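Local coordinates for protein glycerol dehydratase (Clostridium butyricum, PDB 1R9D) that dehydrates glycerol without coenzyme B12, probably through a glycyl radical as in its relatives of the pyruvate formate-lyase family, at residues L98-K103 and R325-T330; T330-G335 and N645-S650; P671-D676 and Q776-A781. All blocks are in the same frame, centred on the assembly; numbering follows the deposited sequence.

Interaction 1. Residues L98-K103 and R325-T330; sequences LDRLNK and RDEIST
Arg100 reaches across to Glu327 with a side chain that starts bent and then runs straight. From CB the chain first turns so that CG sits between the backbone N and the carbonyl carbon (chi1 58°), and from CG to NE it is extended. Arg100 CD passes 3.7 Å from Glu327 OE1 without a polar role. The next atom makes the contact: Arg100 NE gives its N-H to Glu327 OE1 at 2.8 Å, with an N-H...O angle of 163°, close to the guanidinium plane and on the syn side of the carboxylate but tilted out of its plane. Beyond CZ, Arg100 NH2 adds a weak bond to Glu327 OE1 at 3.4 Å. The carboxylate plane is turned 64° from the guanidinium, so this salt bridge is centred on OE1 and is not a flat two-oxygen pairing.

It joins the loop after helix 92-97 to the turn leading into the short helix 329-332, a turn capped by Asp326. Asp326 OD2 accepts from Ser329 N at 2.9 Å, and weakly from Ile328 N, while Ser329 OG bonds to Asp326 OD1. Glu97 OE2 takes the backbone N-H of Glu327, and Arg104 NH2 bonds to Arg325 O.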
# COMPACT_ATOMS: atom_id res chain seq x y z
N LEU A 98 -1.07 -6.77 -32.10
CA LEU A 98 -2.00 -5.92 -32.83
C LEU A 98 -2.23 -6.30 -34.29
O LEU A 98 -3.37 -6.30 -34.76
CB LEU A 98 -1.53 -4.46 -32.80
CG LEU A 98 -1.74 -3.65 -31.52
CD1 LEU A 98 -1.26 -2.23 -31.75
CD2 LEU A 98 -3.21 -3.66 -31.13
N ASP A 99 -1.16 -6.63 -35.00
CA ASP A 99 -1.29 -6.95 -36.42
C ASP A 99 -1.52 -8.41 -36.81
O ASP A 99 -1.55 -8.72 -38.01
CB ASP A 99 -0.09 -6.39 -37.17
CG ASP A 99 0.08 -4.90 -36.95
OD1 ASP A 99 -0.93 -4.18 -36.99
OD2 ASP A 99 1.23 -4.45 -36.75
N ARG A 100 -1.68 -9.30 -35.85
CA ARG A 100 -1.93 -10.69 -36.21
C ARG A 100 -3.14 -11.31 -35.51
O ARG A 100 -3.36 -12.52 -35.59
CB ARG A 100 -0.68 -11.55 -35.98
CG ARG A 100 -0.10 -11.57 -34.58
CD ARG A 100 1.01 -12.62 -34.51
NE ARG A 100 1.61 -12.74 -33.18
CZ ARG A 100 2.51 -11.90 -32.69
NH1 ARG A 100 2.94 -10.87 -33.41
NH2 ARG A 100 3.00 -12.10 -31.47
N LEU A 101 -3.94 -10.47 -34.85
CA LEU A 101 -5.14 -10.95 -34.18
C LEU A 101 -6.13 -11.50 -35.20
O LEU A 101 -6.82 -12.49 -34.94
CB LEU A 101 -5.81 -9.82 -33.39
CG LEU A 101 -5.14 -9.36 -32.09
CD1 LEU A 101 -5.89 -8.15 -31.54
CD2 LEU A 101 -5.14 -10.50 -31.08
N ASN A 102 -6.19 -10.87 -36.37
CA ASN A 102 -7.11 -11.29 -37.41
C ASN A 102 -6.58 -12.45 -38.24
O ASN A 102 -7.26 -12.94 -39.14
CB ASN A 102 -7.46 -10.12 -38.33
CG ASN A 102 -6.27 -9.63 -39.14
OD1 ASN A 102 -6.43 -8.83 -40.07
ND2 ASN A 102 -5.08 -10.10 -38.80
N LYS A 103 -5.35 -12.88 -37.95
CA LYS A 103 -4.76 -13.98 -38.70
C LYS A 103 -4.83 -15.32 -37.97
O LYS A 103 -4.32 -16.33 -38.47
CB LYS A 103 -3.30 -13.64 -39.04
CG LYS A 103 -3.19 -12.40 -39.92
CD LYS A 103 -1.75 -11.96 -40.11
CE LYS A 103 -1.69 -10.63 -40.84
NZ LYS A 103 -0.31 -10.11 -40.95
N ARG A 325 -7.59 -12.42 -25.34
CA ARG A 325 -6.44 -12.83 -24.53
C ARG A 325 -5.23 -12.99 -25.44
O ARG A 325 -5.38 -13.16 -26.65
CB ARG A 325 -6.72 -14.18 -23.85
CG ARG A 325 -8.01 -14.25 -23.04
CD ARG A 325 -8.09 -15.58 -22.28
NE ARG A 325 -9.27 -15.68 -21.43
CZ ARG A 325 -10.51 -15.93 -21.86
NH1 ARG A 325 -10.74 -16.11 -23.15
NH2 ARG A 325 -11.51 -15.99 -21.00
N ASP A 326 -4.03 -12.96 -24.85
CA ASP A 326 -2.81 -13.12 -25.65
C ASP A 326 -2.83 -14.49 -26.33
O ASP A 326 -3.58 -15.39 -25.92
CB ASP A 326 -1.56 -12.97 -24.77
CG ASP A 326 -1.44 -14.07 -23.73
OD1 ASP A 326 -2.02 -13.92 -22.63
OD2 ASP A 326 -0.78 -15.08 -24.03
N GLU A 327 -2.00 -14.66 -27.35
CA GLU A 327 -1.98 -15.91 -28.12
C GLU A 327 -1.67 -17.19 -27.35
O GLU A 327 -2.18 -18.25 -27.71
CB GLU A 327 -1.04 -15.79 -29.32
CG GLU A 327 0.34 -15.24 -29.04
CD GLU A 327 1.14 -15.02 -30.31
OE1 GLU A 327 0.57 -14.50 -31.30
OE2 GLU A 327 2.34 -15.37 -30.33
N ILE A 328 -0.86 -17.10 -26.31
CA ILE A 328 -0.55 -18.29 -25.52
C ILE A 328 -1.72 -18.62 -24.59
O ILE A 328 -2.19 -19.76 -24.55
CB ILE A 328 0.74 -18.09 -24.69
CG1 ILE A 328 1.93 -17.85 -25.63
CG2 ILE A 328 1.00 -19.31 -23.82
CD1 ILE A 328 2.14 -18.96 -26.65
N SER A 329 -2.19 -17.62 -23.86
CA SER A 329 -3.31 -17.83 -22.94
C SER A 329 -4.55 -18.31 -23.70
O SER A 329 -5.38 -19.03 -23.15
CB SER A 329 -3.62 -16.52 -22.20
OG SER A 329 -2.49 -16.09 -21.47
N THR A 330 -4.66 -17.91 -24.96
CA THR A 330 -5.80 -18.31 -25.76
C THR A 330 -5.81 -19.83 -25.94
O THR A 330 -6.86 -20.43 -26.17
CB THR A 330 -5.79 -17.62 -27.13
OG1 THR A 330 -5.86 -16.20 -26.93
CG2 THR A 330 -6.98 -18.06 -27.96

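Interaction 2. Residues T330-G335 and N645-S650; sequences TKHFGG and NVYFGS
Tyr647 lies against both Lys331 and His332, and most of the contact is van der Waals packing on its ring. With CG anti to the backbone N (chi1 179°), the tyrosine leaves helix 644-650 toward helix 329-332, both in the pyruvate formate lyase-like region; a bound glycerol lies about 7 Å from the His332 side chain. The lysine supplies aliphatic carbon: its CD lies 3.4 Å from Tyr647 CD1 and 3.6 Å from Tyr647 CE1, while the chain bends only at its last torsion.

The aromatic part is a loose pairing. His332 NE2 is 3.7 Å from Tyr647 CD2, on the same side of the ring plane as Lys331 but beside CD2 and CE2. The two planes lie at 36° with ring centroids 5.5 Å apart, an oblique arrangement.

The polar link runs through water. One water donates to Lys331 O at 2.8 Å and accepts weakly from Tyr647 N, bridging the two helices at their closest backbone approach. Ser643, just before the second helix, also reaches Lys331 O through its OG.

With no direct hydrogen bond between the two segments, the tyrosine ring is held by shape and dispersion against lysine methylenes and the histidine ring.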
# COMPACT_ATOMS: atom_id res chain seq x y z
N THR A 330 -4.66 -17.91 -24.96
CA THR A 330 -5.80 -18.31 -25.76
C THR A 330 -5.81 -19.83 -25.94
O THR A 330 -6.86 -20.43 -26.17
CB THR A 330 -5.79 -17.62 -27.13
OG1 THR A 330 -5.86 -16.20 -26.93
CG2 THR A 330 -6.98 -18.06 -27.96
N LYS A 331 -4.63 -20.45 -25.83
CA LYS A 331 -4.52 -21.90 -25.96
C LYS A 331 -5.08 -22.56 -24.70
O LYS A 331 -5.54 -23.70 -24.74
CB LYS A 331 -3.06 -22.31 -26.14
CG LYS A 331 -2.39 -21.77 -27.40
CD LYS A 331 -0.90 -22.09 -27.38
CE LYS A 331 -0.16 -21.45 -28.55
NZ LYS A 331 -0.60 -21.99 -29.87
N HIS A 332 -5.02 -21.84 -23.58
CA HIS A 332 -5.53 -22.34 -22.29
C HIS A 332 -7.05 -22.21 -22.22
O HIS A 332 -7.71 -22.99 -21.53
CB HIS A 332 -4.96 -21.55 -21.11
CG HIS A 332 -3.48 -21.39 -21.12
ND1 HIS A 332 -2.81 -20.64 -20.17
CD2 HIS A 332 -2.52 -21.87 -21.95
CE1 HIS A 332 -1.52 -20.66 -20.42
NE2 HIS A 332 -1.32 -21.40 -21.49
N PHE A 333 -7.59 -21.21 -22.90
CA PHE A 333 -9.02 -20.94 -22.88
C PHE A 333 -9.57 -20.77 -24.30
O PHE A 333 -9.93 -19.66 -24.70
CB PHE A 333 -9.30 -19.66 -22.08
CG PHE A 333 -8.56 -19.57 -20.76
CD1 PHE A 333 -7.41 -18.81 -20.64
CD2 PHE A 333 -9.03 -20.25 -19.64
CE1 PHE A 333 -6.73 -18.71 -19.42
CE2 PHE A 333 -8.36 -20.17 -18.41
CZ PHE A 333 -7.21 -19.40 -18.30
N GLY A 334 -9.66 -21.86 -25.05
CA GLY A 334 -10.14 -21.76 -26.42
C GLY A 334 -11.64 -21.70 -26.64
O GLY A 334 -12.41 -22.26 -25.86
N GLY A 335 -12.05 -21.02 -27.71
CA GLY A 335 -13.47 -20.93 -28.03
C GLY A 335 -14.26 -19.75 -27.50
O GLY A 335 -15.46 -19.89 -27.22
N ASN A 645 -4.88 -29.02 -21.68
CA ASN A 645 -4.27 -30.35 -21.76
C ASN A 645 -3.59 -30.58 -23.11
O ASN A 645 -2.63 -31.34 -23.21
CB ASN A 645 -5.32 -31.45 -21.50
CG ASN A 645 -6.46 -31.43 -22.49
OD1 ASN A 645 -7.22 -30.46 -22.56
ND2 ASN A 645 -6.59 -32.50 -23.25
N VAL A 646 -4.09 -29.91 -24.15
CA VAL A 646 -3.49 -30.04 -25.48
C VAL A 646 -2.17 -29.26 -25.49
O VAL A 646 -1.13 -29.79 -25.85
CB VAL A 646 -4.43 -29.49 -26.57
CG1 VAL A 646 -3.74 -29.52 -27.93
CG2 VAL A 646 -5.70 -30.33 -26.62
N TYR A 647 -2.22 -28.00 -25.06
CA TYR A 647 -1.02 -27.17 -25.01
C TYR A 647 0.06 -27.76 -24.10
O TYR A 647 1.23 -27.82 -24.47
CB TYR A 647 -1.36 -25.75 -24.53
CG TYR A 647 -0.15 -24.85 -24.43
CD1 TYR A 647 0.62 -24.57 -25.55
CD2 TYR A 647 0.21 -24.27 -23.21
CE1 TYR A 647 1.73 -23.73 -25.47
CE2 TYR A 647 1.33 -23.43 -23.12
CZ TYR A 647 2.08 -23.17 -24.26
OH TYR A 647 3.17 -22.34 -24.18
N PHE A 648 -0.34 -28.19 -22.90
CA PHE A 648 0.61 -28.78 -21.96
C PHE A 648 1.25 -30.01 -22.61
O PHE A 648 2.45 -30.26 -22.46
CB PHE A 648 -0.09 -29.19 -20.66
CG PHE A 648 -0.02 -28.15 -19.55
CD1 PHE A 648 -0.66 -28.38 -18.33
CD2 PHE A 648 0.69 -26.96 -19.72
CE1 PHE A 648 -0.59 -27.44 -17.29
CE2 PHE A 648 0.76 -26.01 -18.69
CZ PHE A 648 0.12 -26.25 -17.47
N GLY A 649 0.44 -30.78 -23.33
CA GLY A 649 0.94 -31.97 -23.99
C GLY A 649 2.03 -31.67 -25.00
O GLY A 649 3.00 -32.43 -25.14
N SER A 650 1.88 -30.57 -25.72
CA SER A 650 2.86 -30.17 -26.73
C SER A 650 4.20 -29.80 -26.10
O SER A 650 5.23 -29.82 -26.78
CB SER A 650 2.33 -28.97 -27.53
OG SER A 650 2.48 -27.76 -26.80
O HOH W 1 -4.49 -26.01 -25.81

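Interaction 3. Residues P671-D676 and Q776-A781; sequences PSRGCD and QNDIIA
Arg673 meets Ala781 and Asp778 by two different surfaces of its guanidinium, and it buries the most area of the three. Its chain leaves CB with CG wedged between the backbone N and the carbonyl carbon, runs extended through chi2, and then bends at chi3 (67°), which swings the guanidinium over the last turn of the helix. There one face of the group rests on Ala781: the methyl CB sits 3.4 Å from Arg673 CZ, over the centre of the plane, with Arg673 NH1 at 3.6 Å and Arg673 NE at 3.8 Å from the same carbon. Nearer the loop backbone, Arg673 CB is 3.6 Å from Ala781 O.

This contact joins the loop 671-676 to the closing turns of helix 773-781, close to the C-terminus of the chain. The loop falls within the glycine-radical part of the family sequence, whose predicted radical-bearing residue is Gly763; the radical itself is absent from this structure. Thr783, just past the helix, adds its OG1 to both Gly674 N and Asp676 OD1, and His785 NE2 bonds to Asp676 OD2.

Asp778, one helical turn before Ala781, takes the edge of the guanidinium. Arg673 NH2 donates to Asp778 OD2 at 2.8 Å, forming a salt bridge almost exactly in the guanidinium plane, although the N-H...O angle is a modest 142°. The oxygen uses its anti lone pair, on the side away from OD1, and OD1 accepts from Asn645 ND2. A water 2.8 Å from Asp778 O, probably donating to it, accepts weakly from Arg673 NE.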
# COMPACT_ATOMS: atom_id res chain seq x y z
N PRO A 671 -10.25 -40.82 -18.16
CA PRO A 671 -9.23 -41.77 -18.64
C PRO A 671 -8.63 -41.24 -19.95
O PRO A 671 -9.27 -40.46 -20.65
CB PRO A 671 -10.03 -43.05 -18.86
CG PRO A 671 -11.10 -42.96 -17.82
CD PRO A 671 -11.53 -41.51 -17.91
N SER A 672 -7.40 -41.66 -20.26
CA SER A 672 -6.75 -41.23 -21.50
C SER A 672 -7.50 -41.81 -22.70
O SER A 672 -8.14 -42.85 -22.59
CB SER A 672 -5.29 -41.70 -21.55
OG SER A 672 -4.50 -41.04 -20.57
N ARG A 673 -7.40 -41.14 -23.84
CA ARG A 673 -8.10 -41.59 -25.05
C ARG A 673 -7.84 -43.05 -25.40
O ARG A 673 -6.69 -43.50 -25.40
CB ARG A 673 -7.70 -40.71 -26.24
CG ARG A 673 -6.23 -40.77 -26.59
CD ARG A 673 -5.93 -40.03 -27.88
NE ARG A 673 -6.14 -38.59 -27.76
CZ ARG A 673 -5.78 -37.71 -28.69
NH1 ARG A 673 -5.20 -38.13 -29.81
NH2 ARG A 673 -5.98 -36.41 -28.50
N GLY A 674 -8.92 -43.77 -25.70
CA GLY A 674 -8.83 -45.17 -26.08
C GLY A 674 -8.38 -46.14 -25.01
O GLY A 674 -8.26 -47.34 -25.27
N CYS A 675 -8.12 -45.65 -23.80
CA CYS A 675 -7.66 -46.51 -22.72
C CYS A 675 -8.78 -47.19 -21.95
O CYS A 675 -8.59 -48.28 -21.40
CB CYS A 675 -6.78 -45.72 -21.75
SG CYS A 675 -5.16 -45.35 -22.43
N ASP A 676 -9.95 -46.56 -21.93
CA ASP A 676 -11.10 -47.13 -21.24
C ASP A 676 -11.89 -47.99 -22.22
O ASP A 676 -12.76 -47.52 -22.95
CB ASP A 676 -11.98 -46.01 -20.63
CG ASP A 676 -12.18 -44.82 -21.57
OD1 ASP A 676 -11.33 -44.56 -22.45
OD2 ASP A 676 -13.20 -44.11 -21.40
N GLN A 776 -10.04 -29.20 -31.54
CA GLN A 776 -11.10 -29.92 -32.23
C GLN A 776 -10.71 -31.40 -32.33
O GLN A 776 -11.52 -32.28 -32.05
CB GLN A 776 -11.32 -29.39 -33.64
CG GLN A 776 -11.81 -27.96 -33.73
CD GLN A 776 -12.09 -27.57 -35.17
OE1 GLN A 776 -11.41 -28.03 -36.09
NE2 GLN A 776 -13.09 -26.71 -35.38
N ASN A 777 -9.47 -31.65 -32.72
CA ASN A 777 -8.97 -33.01 -32.86
C ASN A 777 -8.90 -33.77 -31.54
O ASN A 777 -9.12 -34.98 -31.51
CB ASN A 777 -7.59 -33.02 -33.53
CG ASN A 777 -7.66 -32.59 -34.99
OD1 ASN A 777 -8.71 -32.67 -35.62
ND2 ASN A 777 -6.52 -32.16 -35.54
N ASP A 778 -8.58 -33.07 -30.46
CA ASP A 778 -8.51 -33.73 -29.16
C ASP A 778 -9.90 -34.23 -28.78
O ASP A 778 -10.05 -35.34 -28.27
CB ASP A 778 -7.98 -32.77 -28.09
CG ASP A 778 -7.73 -33.46 -26.75
OD1 ASP A 778 -8.22 -32.96 -25.71
OD2 ASP A 778 -7.03 -34.50 -26.74
N ILE A 779 -10.92 -33.41 -29.03
CA ILE A 779 -12.29 -33.79 -28.71
C ILE A 779 -12.77 -34.95 -29.57
O ILE A 779 -13.42 -35.87 -29.09
CB ILE A 779 -13.25 -32.59 -28.88
CG1 ILE A 779 -12.92 -31.52 -27.83
CG2 ILE A 779 -14.70 -33.05 -28.75
CD1 ILE A 779 -13.69 -30.21 -28.00
N ILE A 780 -12.45 -34.90 -30.86
CA ILE A 780 -12.85 -35.97 -31.77
C ILE A 780 -12.18 -37.30 -31.38
O ILE A 780 -12.78 -38.37 -31.53
CB ILE A 780 -12.48 -35.61 -33.23
CG1 ILE A 780 -13.34 -34.43 -33.70
CG2 ILE A 780 -12.67 -36.80 -34.15
CD1 ILE A 780 -12.89 -33.81 -35.02
N ALA A 781 -10.96 -37.21 -30.87
CA ALA A 781 -10.19 -38.40 -30.49
C ALA A 781 -10.61 -39.06 -29.18
O ALA A 781 -10.17 -40.16 -28.86
CB ALA A 781 -8.71 -38.07 -30.46
O HOH W 2 -8.70 -37.21 -26.60

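Overall arrangement
Interactions 1 and 2 share Thr330 and use the same short helix, 329-332: the turn leading into it is held by a charged pair, the helix itself by tyrosine packing and a bridging water. They touch through Arg325 on Phe333 and Ile328 on Tyr647. Interaction 1 is a surface contact, while 2 and 3 are partly buried; interaction 2 lies nearest the centre of the chain, about 14 Å from it, against about 20 and 22 Å for interactions 1 and 3. It meets interaction 3 where Asn645 and Val646 contact Asp778, joining helix 644-650 to helix 773-781. Interactions 1 and 3 both rest on an arginine salt bridge, but only interaction 3 adds a methyl over the guanidinium face.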